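Local coordinates for protein guanidinopropionase (Pseudomonas aeruginosa, PDB 3NIQ) that catalyses the manganese-dependent hydrolysis of 3-guanidinopropanoate to urea and beta-alanine, working as a homohexamer of the arginase family, at residues A[6-11]-A[78-83]; A[21-26]-A[63-68]; A[181-186]-A[204-209]. One frame throughout, in Å; residues are numbered along the deposited sequence.

Overall arrangement
Contacts 1 and 2 are neighbours, with centres 12 Å apart and contact 2 nested inside the loop that contact 1 closes. Contact 2 sets the N-terminal arm against the end of helix 57-64 and the turn after it, contact 1 against the short helix 79-82. They meet directly: Leu-9 N lies 2.9 Å from Arg-25 O, probably hydrogen-bonded, and Tyr-80 OH packs on Met-24 CG. Contact 3 lies on the other side of the chain's centre, 35 Å from contact 1 and 33 Å from contact 2, centre to centre. It pairs two parallel strands at one border of the sheet. It is near the active site: the Gln-185 side chain is about 8 Å from a bound manganese ion.

Contact 1: residues A[6-11]-A[78-83]; sequences PQPLDA and APYDLV
Pro-8 lies over one face of the Tyr-80 ring. Its CG sits 4.0 Å from the ring centroid, 29° off the normal, in a CH-pi contact. The pyrrolidine is displaced toward one side of the ring, with CG 3.6 Å from CE2 of Tyr-80 and CD near CD2. CG of Pro-79, the residue before Tyr-80, lies over the centre of the opposite face, so the ring is held between two prolines.

The Gln-7 side chain reaches toward helix 79-82. Its chain bends at chi2 (-71°), which brings the amide to the start of the Tyr-80 side chain. The amide stands almost perpendicular to the Tyr-80 ring, and OE1 lies 3.7 Å from CB of Tyr-80. NE2 donates a weak hydrogen bond to OD1 of Asp-81 at 3.1 Å. The amide and carboxylate planes are 42° apart, and the N-H is poorly aligned. Water 1 links the backbones, lying 2.7 Å from O of Pro-6 and 2.9 Å from O of Val-83.

This is packing of the N-terminal arm, away from the manganese site. Pro-79 and Tyr-80 also touch helix 294-317 through Leu-307. Pro-6 rests on Phe-29, and Val-83 on Gln-36, just before strand 37-42.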
# COMPACT_ATOMS: atom_id res chain seq x y z
N PRO A 6 -1.94 -38.44 -1.98
CA PRO A 6 -1.78 -37.19 -2.75
C PRO A 6 -0.50 -36.48 -2.33
O PRO A 6 -0.07 -36.61 -1.18
CB PRO A 6 -3.01 -36.37 -2.35
CG PRO A 6 -4.04 -37.42 -1.96
CD PRO A 6 -3.23 -38.48 -1.25
N GLN A 7 0.14 -35.79 -3.27
CA GLN A 7 1.35 -35.04 -2.97
C GLN A 7 1.19 -33.66 -3.60
O GLN A 7 0.52 -33.53 -4.63
CB GLN A 7 2.61 -35.73 -3.55
CG GLN A 7 2.97 -37.12 -2.98
CD GLN A 7 3.49 -37.10 -1.55
OE1 GLN A 7 4.14 -36.15 -1.12
NE2 GLN A 7 3.21 -38.16 -0.81
N PRO A 8 1.80 -32.63 -2.99
CA PRO A 8 1.80 -31.28 -3.55
C PRO A 8 2.47 -31.29 -4.92
O PRO A 8 3.26 -32.20 -5.18
CB PRO A 8 2.70 -30.49 -2.59
CG PRO A 8 2.74 -31.28 -1.33
CD PRO A 8 2.61 -32.72 -1.76
N LEU A 9 2.20 -30.29 -5.76
CA LEU A 9 2.95 -30.14 -7.00
C LEU A 9 4.46 -30.16 -6.71
O LEU A 9 4.92 -29.55 -5.74
CB LEU A 9 2.55 -28.85 -7.74
CG LEU A 9 1.14 -28.73 -8.32
CD1 LEU A 9 0.85 -27.32 -8.90
CD2 LEU A 9 0.88 -29.80 -9.39
N ASP A 10 5.22 -30.87 -7.53
CA ASP A 10 6.66 -30.97 -7.31
C ASP A 10 7.39 -29.66 -7.69
O ASP A 10 7.46 -29.30 -8.87
CB ASP A 10 7.22 -32.15 -8.10
CG ASP A 10 8.64 -32.52 -7.69
OD1 ASP A 10 9.22 -31.89 -6.77
OD2 ASP A 10 9.17 -33.47 -8.30
N ALA A 11 7.92 -28.97 -6.68
CA ALA A 11 8.55 -27.65 -6.86
C ALA A 11 9.87 -27.72 -7.63
O ALA A 11 10.39 -26.71 -8.09
CB ALA A 11 8.77 -26.98 -5.51
N ALA A 78 6.63 -35.68 7.73
CA ALA A 78 6.33 -35.48 6.33
C ALA A 78 4.85 -35.86 6.18
O ALA A 78 4.53 -37.03 5.94
CB ALA A 78 7.23 -36.38 5.46
N PRO A 79 3.94 -34.88 6.36
CA PRO A 79 2.51 -35.15 6.51
C PRO A 79 1.89 -35.94 5.35
O PRO A 79 1.06 -36.82 5.58
CB PRO A 79 1.88 -33.75 6.60
CG PRO A 79 2.89 -32.83 6.01
CD PRO A 79 4.23 -33.43 6.36
N TYR A 80 2.29 -35.61 4.13
CA TYR A 80 1.68 -36.21 2.96
C TYR A 80 2.11 -37.66 2.76
O TYR A 80 1.39 -38.40 2.10
CB TYR A 80 1.97 -35.37 1.72
CG TYR A 80 1.81 -33.89 2.00
CD1 TYR A 80 0.56 -33.36 2.37
CD2 TYR A 80 2.89 -33.03 1.92
CE1 TYR A 80 0.42 -32.00 2.64
CE2 TYR A 80 2.77 -31.69 2.20
CZ TYR A 80 1.53 -31.18 2.57
OH TYR A 80 1.42 -29.84 2.85
N ASP A 81 3.27 -38.04 3.31
CA ASP A 81 3.70 -39.45 3.32
C ASP A 81 3.00 -40.21 4.42
O ASP A 81 2.57 -41.35 4.21
CB ASP A 81 5.22 -39.60 3.46
CG ASP A 81 5.98 -39.12 2.23
OD1 ASP A 81 5.43 -39.16 1.12
OD2 ASP A 81 7.14 -38.70 2.38
N LEU A 82 2.85 -39.57 5.59
CA LEU A 82 2.17 -40.19 6.72
C LEU A 82 0.72 -40.56 6.43
O LEU A 82 0.30 -41.67 6.73
CB LEU A 82 2.21 -39.29 7.96
CG LEU A 82 3.44 -39.34 8.83
CD1 LEU A 82 3.14 -38.62 10.14
CD2 LEU A 82 3.83 -40.82 9.07
N VAL A 83 -0.04 -39.63 5.85
CA VAL A 83 -1.48 -39.85 5.62
C VAL A 83 -1.94 -39.17 4.34
O VAL A 83 -1.16 -38.46 3.70
CB VAL A 83 -2.34 -39.30 6.81
CG1 VAL A 83 -1.85 -39.85 8.14
CG2 VAL A 83 -2.33 -37.76 6.83
O HOH W 1 -1.26 -36.92 1.23

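Contact 2: residues A[21-26]-A[63-68]; sequences PTFMRL and NLSSLM
The Phe-23 ring meets Ser-65 at its edge: OG of Ser-65 lies near the ring plane, 4.3 Å from CD1 of Phe-23. The guanidinium of Arg-25 is oblique to OG of Ser-66. It is the aliphatic part of Arg-25 that touches Ser-66, with CD 3.5 Å from its OG. The charged end passes beyond this serine and is held by the carbonyls of Ala-18 and Ile-14.

Ser-65 OG accepts a hydrogen bond from N of Met-24, 2.8 Å long and fairly straight at 162°. With chi1 at 77°, OG turns back over its own backbone, where it also bonds to O of Arg-62.

In this arginase-family alpha/beta fold, built on a parallel sheet, the contact sets the arm before strand 37-42 against the end of helix 57-64 and the turn after it. Helix 294-317 touches both segments: Met-303 meets Phe-23 and Met-24, and Ala-300 meets Ser-65.

Met-24 and Met-68 meet through sulfur and methylene. The Met-24 chain bends at chi2 (-63°), and its SD comes to 3.8 Å from CG of Met-68. Water 2 bridges O of Thr-22 and OG of Ser-66, and water 3 bridges the carbonyls of Met-24 and Met-68.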
# COMPACT_ATOMS: atom_id res chain seq x y z
N PRO A 21 -3.73 -22.53 -7.51
CA PRO A 21 -3.40 -22.38 -6.09
C PRO A 21 -4.37 -23.07 -5.11
O PRO A 21 -5.23 -22.41 -4.52
CB PRO A 21 -3.38 -20.85 -5.88
CG PRO A 21 -4.32 -20.32 -6.91
CD PRO A 21 -4.20 -21.26 -8.11
N THR A 22 -4.21 -24.37 -4.93
CA THR A 22 -4.93 -25.10 -3.89
C THR A 22 -4.11 -25.10 -2.59
O THR A 22 -2.91 -24.82 -2.62
CB THR A 22 -5.11 -26.57 -4.29
OG1 THR A 22 -3.84 -27.09 -4.67
CG2 THR A 22 -6.06 -26.72 -5.46
N PHE A 23 -4.72 -25.45 -1.46
CA PHE A 23 -3.95 -25.53 -0.22
C PHE A 23 -2.73 -26.43 -0.42
O PHE A 23 -2.87 -27.57 -0.86
CB PHE A 23 -4.80 -26.07 0.93
CG PHE A 23 -5.77 -25.08 1.48
CD1 PHE A 23 -5.32 -23.84 1.96
CD2 PHE A 23 -7.13 -25.40 1.56
CE1 PHE A 23 -6.23 -22.90 2.48
CE2 PHE A 23 -8.04 -24.49 2.11
CZ PHE A 23 -7.58 -23.22 2.55
N MET A 24 -1.55 -25.90 -0.10
CA MET A 24 -0.28 -26.63 -0.19
C MET A 24 -0.03 -27.18 -1.60
O MET A 24 0.76 -28.09 -1.76
CB MET A 24 -0.23 -27.77 0.84
CG MET A 24 -0.71 -27.40 2.27
SD MET A 24 0.31 -26.15 3.03
CE MET A 24 -0.54 -25.94 4.62
N ARG A 25 -0.74 -26.64 -2.60
CA ARG A 25 -0.69 -27.13 -4.00
C ARG A 25 -0.97 -28.62 -4.10
O ARG A 25 -0.36 -29.33 -4.91
CB ARG A 25 0.66 -26.78 -4.66
CG ARG A 25 0.99 -25.27 -4.62
CD ARG A 25 1.90 -24.85 -5.77
NE ARG A 25 3.23 -25.43 -5.63
CZ ARG A 25 4.15 -25.43 -6.60
NH1 ARG A 25 3.88 -24.88 -7.79
NH2 ARG A 25 5.33 -25.97 -6.39
N LEU A 26 -1.90 -29.09 -3.28
CA LEU A 26 -2.32 -30.48 -3.30
C LEU A 26 -3.42 -30.64 -4.34
O LEU A 26 -3.95 -29.62 -4.85
CB LEU A 26 -2.82 -30.89 -1.90
CG LEU A 26 -1.76 -31.08 -0.81
CD1 LEU A 26 -2.35 -30.92 0.59
CD2 LEU A 26 -1.07 -32.44 -0.89
N ASN A 63 -3.32 -19.25 -1.62
CA ASN A 63 -2.31 -18.62 -2.45
C ASN A 63 -0.91 -18.66 -1.85
O ASN A 63 0.03 -19.16 -2.47
CB ASN A 63 -2.72 -17.19 -2.71
CG ASN A 63 -2.06 -16.64 -3.93
OD1 ASN A 63 -0.88 -16.29 -3.91
ND2 ASN A 63 -2.81 -16.60 -5.03
N LEU A 64 -0.79 -18.14 -0.62
CA LEU A 64 0.49 -18.11 0.07
C LEU A 64 0.99 -19.49 0.51
O LEU A 64 2.20 -19.67 0.69
CB LEU A 64 0.42 -17.17 1.29
CG LEU A 64 0.76 -15.71 0.98
CD1 LEU A 64 2.25 -15.55 0.50
CD2 LEU A 64 -0.18 -15.06 -0.03
N SER A 65 0.07 -20.44 0.68
CA SER A 65 0.47 -21.81 1.06
C SER A 65 1.35 -22.49 -0.00
O SER A 65 1.95 -23.53 0.25
CB SER A 65 -0.74 -22.68 1.40
OG SER A 65 -1.41 -23.12 0.23
N SER A 66 1.44 -21.89 -1.20
CA SER A 66 2.40 -22.32 -2.22
C SER A 66 3.84 -22.28 -1.72
O SER A 66 4.70 -22.95 -2.30
CB SER A 66 2.30 -21.39 -3.43
OG SER A 66 1.21 -21.78 -4.21
N LEU A 67 4.12 -21.50 -0.68
CA LEU A 67 5.50 -21.38 -0.18
C LEU A 67 5.90 -22.51 0.76
O LEU A 67 7.08 -22.65 1.09
CB LEU A 67 5.72 -20.03 0.52
CG LEU A 67 5.33 -18.76 -0.23
CD1 LEU A 67 5.85 -17.52 0.49
CD2 LEU A 67 5.88 -18.80 -1.66
N MET A 68 4.91 -23.29 1.20
CA MET A 68 5.17 -24.39 2.14
C MET A 68 5.84 -25.56 1.42
O MET A 68 5.52 -25.85 0.26
CB MET A 68 3.89 -24.86 2.80
CG MET A 68 3.18 -23.78 3.68
SD MET A 68 4.22 -23.29 5.06
CE MET A 68 4.96 -21.76 4.49
O HOH W 2 -1.16 -22.64 -3.63
O HOH W 3 3.53 -27.99 -0.46

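Contact 3: residues A[181-186]-A[204-209]; sequences LRTVQI and CGIRVI
Val-184, Gln-185 and Ile-186 pair in parallel with Arg-207, Val-208 and Ile-209. The strand axes are 4.7 Å apart at closest approach and 12° from exactly parallel. Three backbone hydrogen bonds join them. Arg-207 N donates to Thr-183 O at 3.0 Å, Gln-185 N to Arg-207 O at 2.8 Å, and Ile-209 N to Gln-185 O at 2.6 Å. CA of Val-184 and CA of Ile-186 add CH...O contacts to the carbonyls of Arg-207 and Ile-209. Before the strands pair, water 4 donates to O of Leu-181 and O of Gly-205. Gly-205, with positive phi, is the C-prime residue of the Schellman motif ending helix 199-204.

On one face, Val-184 CG2 touches CG of Arg-207 at 3.7 Å and CD1 of Ile-209 at 3.9 Å. Arg-207 has CG opposite its backbone N (chi1 178°), then bends at chi2 and leads away from strand 183-188. CG1 of Ile-209 lies over one face of its guanidinium, off centre, and the group forms salt bridges with Glu-213 and Glu-225.

The other face carries Gln-185 and Val-208. OE1 of Gln-185 lies 3.6 Å from CG2 of Val-208 and also beside CG2 of Ile-206. These apolar neighbours bury OE1, which has no polar partner in the model. NE2 bonds to ND1 of His-146. The Gln-185 side chain is about 6 Å from those of the manganese ligands Asp-148 and Asp-152. CG2 of Ile-206 also packs beside CG2 of Thr-183.

The pair belongs to the beta-alpha-beta unit of strand 183-188, helix 199-204 and strand 207-210. Strand 207-210 is outermost within the chain, while strand 142-147 lies beyond strand 183-188. Helix 211-230 covers Val-184, Arg-207 and Ile-209, and helix 168-174 touches Ile-206.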
# COMPACT_ATOMS: atom_id res chain seq x y z
N LEU A 181 -13.64 -27.62 31.20
CA LEU A 181 -12.47 -28.00 32.03
C LEU A 181 -11.29 -28.47 31.21
O LEU A 181 -10.18 -28.52 31.71
CB LEU A 181 -12.81 -29.11 33.05
CG LEU A 181 -12.99 -28.65 34.49
CD1 LEU A 181 -14.29 -27.85 34.62
CD2 LEU A 181 -13.00 -29.84 35.43
N ARG A 182 -11.53 -28.86 29.96
CA ARG A 182 -10.43 -29.18 29.09
C ARG A 182 -10.23 -28.08 28.03
O ARG A 182 -9.81 -28.34 26.92
CB ARG A 182 -10.63 -30.56 28.45
CG ARG A 182 -10.63 -31.68 29.51
CD ARG A 182 -10.36 -33.07 28.91
NE ARG A 182 -11.22 -33.36 27.78
CZ ARG A 182 -10.82 -33.33 26.51
NH1 ARG A 182 -9.55 -33.02 26.16
NH2 ARG A 182 -11.70 -33.61 25.58
N THR A 183 -10.53 -26.84 28.41
CA THR A 183 -10.33 -25.70 27.53
C THR A 183 -9.30 -24.75 28.13
O THR A 183 -9.39 -24.37 29.30
CB THR A 183 -11.65 -24.97 27.26
OG1 THR A 183 -12.58 -25.91 26.68
CG2 THR A 183 -11.47 -23.78 26.31
N VAL A 184 -8.32 -24.39 27.33
CA VAL A 184 -7.32 -23.44 27.75
C VAL A 184 -7.15 -22.38 26.65
O VAL A 184 -7.03 -22.73 25.45
CB VAL A 184 -6.00 -24.12 28.18
CG1 VAL A 184 -5.42 -24.98 27.06
CG2 VAL A 184 -4.95 -23.04 28.67
N GLN A 185 -7.19 -21.11 27.06
CA GLN A 185 -7.11 -19.98 26.13
C GLN A 185 -5.84 -19.20 26.41
O GLN A 185 -5.55 -18.90 27.56
CB GLN A 185 -8.34 -19.08 26.27
CG GLN A 185 -9.67 -19.84 26.11
CD GLN A 185 -10.86 -18.94 26.30
OE1 GLN A 185 -10.99 -18.27 27.32
NE2 GLN A 185 -11.72 -18.89 25.29
N ILE A 186 -5.07 -18.92 25.35
CA ILE A 186 -3.74 -18.33 25.50
C ILE A 186 -3.59 -17.06 24.67
O ILE A 186 -3.84 -17.07 23.45
CB ILE A 186 -2.65 -19.33 25.02
CG1 ILE A 186 -2.77 -20.68 25.74
CG2 ILE A 186 -1.27 -18.70 25.25
CD1 ILE A 186 -1.88 -21.77 25.22
N CYS A 204 -17.29 -21.41 34.33
CA CYS A 204 -17.14 -22.63 33.53
C CYS A 204 -15.90 -23.44 33.87
O CYS A 204 -15.83 -24.61 33.53
CB CYS A 204 -17.17 -22.27 32.02
SG CYS A 204 -18.82 -21.80 31.54
N GLY A 205 -14.93 -22.82 34.52
CA GLY A 205 -13.66 -23.48 34.85
C GLY A 205 -12.65 -23.47 33.71
O GLY A 205 -11.74 -24.30 33.67
N ILE A 206 -12.82 -22.56 32.75
CA ILE A 206 -11.88 -22.47 31.64
C ILE A 206 -10.54 -21.96 32.15
O ILE A 206 -10.48 -21.03 32.96
CB ILE A 206 -12.40 -21.53 30.53
CG1 ILE A 206 -13.71 -22.06 29.93
CG2 ILE A 206 -11.35 -21.33 29.40
CD1 ILE A 206 -14.48 -21.00 29.12
N ARG A 207 -9.45 -22.58 31.71
CA ARG A 207 -8.15 -22.02 32.04
C ARG A 207 -7.83 -20.88 31.06
O ARG A 207 -7.77 -21.09 29.83
CB ARG A 207 -7.06 -23.08 31.99
CG ARG A 207 -5.64 -22.53 32.28
CD ARG A 207 -5.48 -22.16 33.78
NE ARG A 207 -4.06 -21.97 34.12
CZ ARG A 207 -3.45 -20.80 34.17
NH1 ARG A 207 -4.13 -19.68 33.93
NH2 ARG A 207 -2.15 -20.74 34.46
N VAL A 208 -7.62 -19.68 31.60
CA VAL A 208 -7.35 -18.50 30.77
C VAL A 208 -5.97 -17.99 31.04
O VAL A 208 -5.66 -17.52 32.14
CB VAL A 208 -8.37 -17.36 31.00
CG1 VAL A 208 -8.00 -16.16 30.16
CG2 VAL A 208 -9.78 -17.82 30.65
N ILE A 209 -5.10 -18.10 30.03
CA ILE A 209 -3.75 -17.58 30.17
C ILE A 209 -3.66 -16.28 29.40
O ILE A 209 -3.36 -16.26 28.20
CB ILE A 209 -2.69 -18.60 29.74
CG1 ILE A 209 -2.85 -19.88 30.59
CG2 ILE A 209 -1.28 -18.02 29.85
CD1 ILE A 209 -1.99 -21.06 30.14
O HOH W 4 -9.64 -25.82 32.84